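Local coordinates for protein kinase, putative (Bodo saltans, PDB 6TLY) that is a putative kinase and zinc-binding kinetochore protein, here its central domain, one of the unique centromere localization domains of kinetoplastids, at residues 9-20 with 47-58. Residues are numbered along the deposited sequence; the frame is centred on the assembly and turned at random.
Sequences IQCMNRHKMERH and YMYRCEKCDYDV. With ZN (zinc ion), chain B; SO4 (sulfate ion), chain F.
Cys11 and His15 from one segment and Cys51 and Cys54 from the other close round a zinc ion, a worked example of a metal standing in for a large core. The His15 ring gives the zinc its ND1 at 2.1 Å and is sandwiched: Lys53 CD lies over the centre of one face, 3.8 Å from the centroid, Asn13 O over the opposite one, while Cys54 SG sits at the ring edge. Cys54 SG also accepts a hydrogen bond from Asn13 ND2 at 3.3 Å, near the amide plane; Asn13 OD1 turns to Lys81.

Met12 CG covers a face of the Tyr56 ring and Met17 SD meets its edge. A bend at chi3 (81°) brings Met17 CE into contact with Tyr56 CD2 and Val58 CG1. Strands 18-20 and 48-51 pair antiparallel, with Arg19 CG over a Tyr49 face and Ile9 crossing that ring at about a right angle.

Arg50, with CG anti to its N (chi1 -180°), packs CB against His20. Close to its guanidinium plane, NE and NH2 hold Glu52 side-on, Asp55 OD1 takes NH1 and NH2, and Asp57 OD1 takes NH1. A leucine here would probably leave these three carboxylates without their shared cation. Zinc ligation joins the two segments, while the charge network within 47-58 probably steadies the turn carrying Cys51 and Cys54, consistent with a C1-like zinc finger.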
loop_
_atom_site.group_PDB
_atom_site.type_symbol
_atom_site.label_atom_id
_atom_site.label_comp_id
_atom_site.label_asym_id
_atom_site.label_seq_id
_atom_site.Cartn_x
_atom_site.Cartn_y
_atom_site.Cartn_z
ATOM N N ILE A 9 -6.847 -4.749 8.987
ATOM C CA ILE A 9 -5.652 -4.191 8.294
ATOM C C ILE A 9 -5.875 -4.266 6.781
ATOM O O ILE A 9 -5.660 -5.308 6.189
ATOM C CB ILE A 9 -4.332 -4.816 8.740
ATOM C CG1 ILE A 9 -4.131 -4.630 10.242
ATOM C CG2 ILE A 9 -3.199 -4.206 7.942
ATOM C CD1 ILE A 9 -2.803 -5.071 10.718
ATOM N N GLN A 10 -6.159 -3.116 6.208
ATOM C CA GLN A 10 -6.556 -3.018 4.802
ATOM C C GLN A 10 -5.788 -1.925 4.060
ATOM O O GLN A 10 -5.277 -1.018 4.664
ATOM C CB GLN A 10 -8.058 -2.733 4.762
ATOM N N CYS A 11 -5.808 -2.015 2.738
ATOM C CA CYS A 11 -5.210 -0.972 1.882
ATOM C C CYS A 11 -6.233 0.151 1.643
ATOM O O CYS A 11 -7.297 0.117 2.188
ATOM C CB CYS A 11 -4.809 -1.581 0.551
ATOM S SG CYS A 11 -6.271 -1.979 -0.421
ATOM N N MET A 12 -5.895 1.128 0.813
ATOM C CA MET A 12 -6.818 2.242 0.567
ATOM C C MET A 12 -8.066 1.809 -0.194
ATOM O O MET A 12 -9.067 2.532 -0.155
ATOM C CB MET A 12 -6.148 3.379 -0.239
ATOM C CG MET A 12 -4.794 3.787 0.275
ATOM S SD MET A 12 -4.076 5.082 -0.760
ATOM C CE MET A 12 -4.790 6.513 0.002
ATOM N N ASN A 13 -7.995 0.685 -0.929
ATOM C CA ASN A 13 -9.123 0.191 -1.706
ATOM C C ASN A 13 -9.836 -1.006 -1.062
ATOM O O ASN A 13 -10.420 -1.824 -1.764
ATOM C CB ASN A 13 -8.680 -0.101 -3.132
ATOM C CG ASN A 13 -8.197 1.180 -3.781
ATOM O OD1 ASN A 13 -8.972 2.127 -3.953
ATOM N ND2 ASN A 13 -6.912 1.270 -4.112
ATOM N N ARG A 14 -9.747 -1.091 0.270
ATOM C CA ARG A 14 -10.387 -2.054 1.160
ATOM C C ARG A 14 -10.047 -3.538 0.913
ATOM O O ARG A 14 -10.876 -4.381 1.225
ATOM C CB ARG A 14 -11.911 -1.839 1.180
ATOM C CG ARG A 14 -12.253 -0.426 1.629
ATOM C CD ARG A 14 -13.744 -0.189 1.835
ATOM N NE ARG A 14 -14.011 1.201 2.220
ATOM C CZ ARG A 14 -13.909 1.668 3.463
ATOM N NH1 ARG A 14 -13.552 0.861 4.458
ATOM N NH2 ARG A 14 -14.158 2.947 3.720
ATOM N N HIS A 15 -8.835 -3.845 0.464
ATOM C CA HIS A 15 -8.392 -5.254 0.330
ATOM C C HIS A 15 -7.604 -5.616 1.586
ATOM O O HIS A 15 -7.000 -4.731 2.180
ATOM C CB HIS A 15 -7.460 -5.488 -0.862
ATOM C CG HIS A 15 -7.960 -4.988 -2.167
ATOM N ND1 HIS A 15 -7.344 -3.999 -2.851
ATOM C CD2 HIS A 15 -9.026 -5.339 -2.906
ATOM C CE1 HIS A 15 -8.007 -3.747 -3.943
ATOM N NE2 HIS A 15 -9.040 -4.542 -4.002
ATOM N N LYS A 16 -7.594 -6.890 1.939
ATOM C CA LYS A 16 -6.787 -7.321 3.100
ATOM C C LYS A 16 -5.303 -7.271 2.694
ATOM O O LYS A 16 -4.993 -7.626 1.588
ATOM C CB LYS A 16 -7.227 -8.708 3.578
ATOM C CG LYS A 16 -6.178 -9.469 4.377
ATOM C CD LYS A 16 -6.639 -10.621 5.201
ATOM C CE LYS A 16 -5.483 -11.280 5.926
ATOM N NZ LYS A 16 -5.929 -12.082 7.087
ATOM N N MET A 17 -4.426 -6.877 3.592
ATOM C CA MET A 17 -2.995 -6.798 3.238
ATOM C C MET A 17 -2.205 -7.992 3.779
ATOM O O MET A 17 -2.595 -8.552 4.782
ATOM C CB MET A 17 -2.415 -5.482 3.734
ATOM C CG MET A 17 -2.889 -4.346 2.889
ATOM S SD MET A 17 -2.250 -2.810 3.394
ATOM C CE MET A 17 -0.635 -2.848 2.658
ATOM N N GLU A 18 -1.152 -8.362 3.057
ATOM C CA GLU A 18 -0.283 -9.495 3.430
ATOM C C GLU A 18 0.876 -8.977 4.292
ATOM O O GLU A 18 1.498 -8.021 3.915
ATOM C CB GLU A 18 0.227 -10.149 2.144
ATOM C CG GLU A 18 0.951 -11.468 2.325
ATOM C CD GLU A 18 1.393 -12.162 1.036
ATOM O OE1 GLU A 18 0.769 -11.931 0.000
ATOM O OE2 GLU A 18 2.380 -12.914 1.065
ATOM N N ARG A 19 1.126 -9.627 5.417
ATOM C CA ARG A 19 2.277 -9.260 6.263
ATOM C C ARG A 19 3.527 -9.935 5.679
ATOM O O ARG A 19 3.462 -11.117 5.352
ATOM C CB ARG A 19 2.034 -9.688 7.710
ATOM C CG ARG A 19 3.175 -9.378 8.658
ATOM C CD ARG A 19 2.883 -9.714 10.108
ATOM N NE ARG A 19 2.620 -11.128 10.212
ATOM C CZ ARG A 19 3.534 -12.061 10.381
ATOM N NH1 ARG A 19 4.801 -11.737 10.534
ATOM N NH2 ARG A 19 3.168 -13.321 10.417
ATOM N N HIS A 20 4.602 -9.171 5.518
ATOM C CA HIS A 20 5.881 -9.698 5.054
ATOM C C HIS A 20 6.882 -9.552 6.199
ATOM O O HIS A 20 7.270 -8.440 6.578
ATOM C CB HIS A 20 6.362 -8.985 3.785
ATOM C CG HIS A 20 5.474 -9.239 2.613
ATOM N ND1 HIS A 20 5.663 -10.338 1.792
ATOM C CD2 HIS A 20 4.390 -8.554 2.182
ATOM C CE1 HIS A 20 4.710 -10.268 0.871
ATOM N NE2 HIS A 20 3.922 -9.212 1.064
ATOM N N TYR A 47 8.847 -4.308 10.053
ATOM C CA TYR A 47 8.367 -5.160 8.975
ATOM C C TYR A 47 7.286 -4.427 8.168
ATOM O O TYR A 47 7.031 -3.248 8.431
ATOM C CB TYR A 47 7.955 -6.575 9.456
ATOM C CG TYR A 47 6.977 -6.561 10.609
ATOM C CD1 TYR A 47 7.408 -6.343 11.910
ATOM C CD2 TYR A 47 5.625 -6.811 10.403
ATOM C CE1 TYR A 47 6.514 -6.323 12.975
ATOM C CE2 TYR A 47 4.722 -6.821 11.464
ATOM C CZ TYR A 47 5.170 -6.575 12.749
ATOM O OH TYR A 47 4.286 -6.566 13.802
ATOM N N MET A 48 6.698 -5.091 7.171
ATOM C CA MET A 48 5.787 -4.432 6.258
ATOM C C MET A 48 4.519 -5.216 5.947
ATOM O O MET A 48 4.468 -6.423 6.154
ATOM C CB MET A 48 6.538 -4.145 4.947
ATOM C CG MET A 48 6.979 -5.401 4.231
ATOM S SD MET A 48 7.568 -5.173 2.538
ATOM C CE MET A 48 6.127 -4.453 1.794
ATOM N N TYR A 49 3.528 -4.476 5.491
ATOM C CA TYR A 49 2.279 -5.043 4.955
ATOM C C TYR A 49 2.159 -4.559 3.510
ATOM O O TYR A 49 2.497 -3.438 3.231
ATOM C CB TYR A 49 1.100 -4.594 5.813
ATOM C CG TYR A 49 1.039 -5.209 7.187
ATOM C CD1 TYR A 49 1.763 -4.696 8.248
ATOM C CD2 TYR A 49 0.222 -6.293 7.434
ATOM C CE1 TYR A 49 1.684 -5.241 9.515
ATOM C CE2 TYR A 49 0.133 -6.856 8.693
ATOM C CZ TYR A 49 0.861 -6.327 9.741
ATOM O OH TYR A 49 0.772 -6.897 10.968
ATOM N N ARG A 50 1.676 -5.416 2.630
ATOM C CA ARG A 50 1.554 -5.003 1.218
ATOM C C ARG A 50 0.248 -5.482 0.585
ATOM O O ARG A 50 -0.213 -6.555 0.897
ATOM C CB ARG A 50 2.752 -5.517 0.406
ATOM C CG ARG A 50 2.748 -5.147 -1.069
ATOM C CD ARG A 50 3.915 -5.606 -1.911
ATOM N NE ARG A 50 3.744 -5.469 -3.333
ATOM C CZ ARG A 50 3.786 -4.335 -3.991
ATOM N NH1 ARG A 50 3.997 -3.203 -3.352
ATOM N NH2 ARG A 50 3.622 -4.331 -5.288
ATOM N N CYS A 51 -0.314 -4.620 -0.248
ATOM C CA CYS A 51 -1.372 -5.043 -1.171
ATOM C C CYS A 51 -0.768 -5.051 -2.582
ATOM O O CYS A 51 -0.467 -3.999 -3.103
ATOM C CB CYS A 51 -2.577 -4.145 -1.163
ATOM S SG CYS A 51 -3.739 -4.766 -2.398
ATOM N N GLU A 52 -0.587 -6.248 -3.126
ATOM C CA GLU A 52 0.086 -6.435 -4.406
ATOM C C GLU A 52 -0.706 -5.834 -5.548
ATOM O O GLU A 52 -0.137 -5.145 -6.398
ATOM C CB GLU A 52 0.358 -7.925 -4.666
ATOM C CG GLU A 52 1.206 -8.172 -5.916
ATOM C CD GLU A 52 2.575 -7.512 -5.906
ATOM O OE1 GLU A 52 3.342 -7.755 -4.948
ATOM O OE2 GLU A 52 2.896 -6.768 -6.865
ATOM N N LYS A 53 -2.024 -6.005 -5.518
ATOM C CA LYS A 53 -2.870 -5.483 -6.591
ATOM C C LYS A 53 -2.945 -3.949 -6.598
ATOM O O LYS A 53 -3.185 -3.368 -7.652
ATOM C CB LYS A 53 -4.255 -6.141 -6.586
ATOM C CG LYS A 53 -5.123 -5.756 -5.417
ATOM C CD LYS A 53 -5.885 -6.958 -4.851
ATOM C CE LYS A 53 -6.954 -7.486 -5.769
ATOM N NZ LYS A 53 -7.859 -8.444 -5.060
ATOM N N CYS A 54 -2.703 -3.292 -5.460
ATOM C CA CYS A 54 -2.701 -1.829 -5.395
ATOM C C CYS A 54 -1.300 -1.223 -5.412
ATOM O O CYS A 54 -1.208 0.005 -5.466
ATOM C CB CYS A 54 -3.462 -1.347 -4.161
ATOM S SG CYS A 54 -5.253 -1.621 -4.227
ATOM N N ASP A 55 -0.221 -2.036 -5.252
ATOM C CA ASP A 55 1.183 -1.575 -5.103
ATOM C C ASP A 55 1.217 -0.601 -3.906
ATOM O O ASP A 55 1.615 0.557 -4.042
ATOM C CB ASP A 55 1.732 -0.894 -6.374
ATOM C CG ASP A 55 3.185 -0.477 -6.217
ATOM O OD1 ASP A 55 3.933 -1.192 -5.524
ATOM O OD2 ASP A 55 3.564 0.572 -6.769
ATOM N N TYR A 56 0.676 -1.065 -2.790
ATOM C CA TYR A 56 0.547 -0.273 -1.552
ATOM C C TYR A 56 1.383 -0.941 -0.467
ATOM O O TYR A 56 1.104 -2.057 -0.138
ATOM C CB TYR A 56 -0.916 -0.208 -1.139
ATOM C CG TYR A 56 -1.226 0.692 0.019
ATOM C CD1 TYR A 56 -1.049 2.055 -0.067
ATOM C CD2 TYR A 56 -1.722 0.179 1.197
ATOM C CE1 TYR A 56 -1.374 2.896 0.980
ATOM C CE2 TYR A 56 -2.051 1.004 2.254
ATOM C CZ TYR A 56 -1.866 2.364 2.156
ATOM O OH TYR A 56 -2.206 3.155 3.197
ATOM N N ASP A 57 2.383 -0.219 0.013
ATOM C CA ASP A 57 3.336 -0.688 1.021
ATOM C C ASP A 57 3.270 0.152 2.264
ATOM O O ASP A 57 3.399 1.364 2.173
ATOM C CB ASP A 57 4.760 -0.509 0.481
ATOM C CG ASP A 57 5.054 -1.386 -0.695
ATOM O OD1 ASP A 57 4.646 -2.555 -0.663
ATOM O OD2 ASP A 57 5.667 -0.885 -1.672
ATOM N N VAL A 58 3.051 -0.474 3.382
ATOM C CA VAL A 58 3.022 0.249 4.694
ATOM C C VAL A 58 3.917 -0.432 5.793
ATOM O O VAL A 58 4.075 -1.742 6.011
ATOM C CB VAL A 58 1.559 0.402 5.153
ATOM C CG1 VAL A 58 0.902 -0.928 5.441
ATOM C CG2 VAL A 58 1.405 1.328 6.338
HETATM ZN ZN ZN B . -5.505 -3.141 -2.445
HETATM S S SO4 F . -11.484 -6.955 -5.770
HETATM O O1 SO4 F . -12.150 -7.962 -6.602
HETATM O O2 SO4 F . -11.182 -7.524 -4.457
HETATM O O3 SO4 F . -12.344 -5.789 -5.575
HETATM O O4 SO4 F . -10.238 -6.545 -6.429
#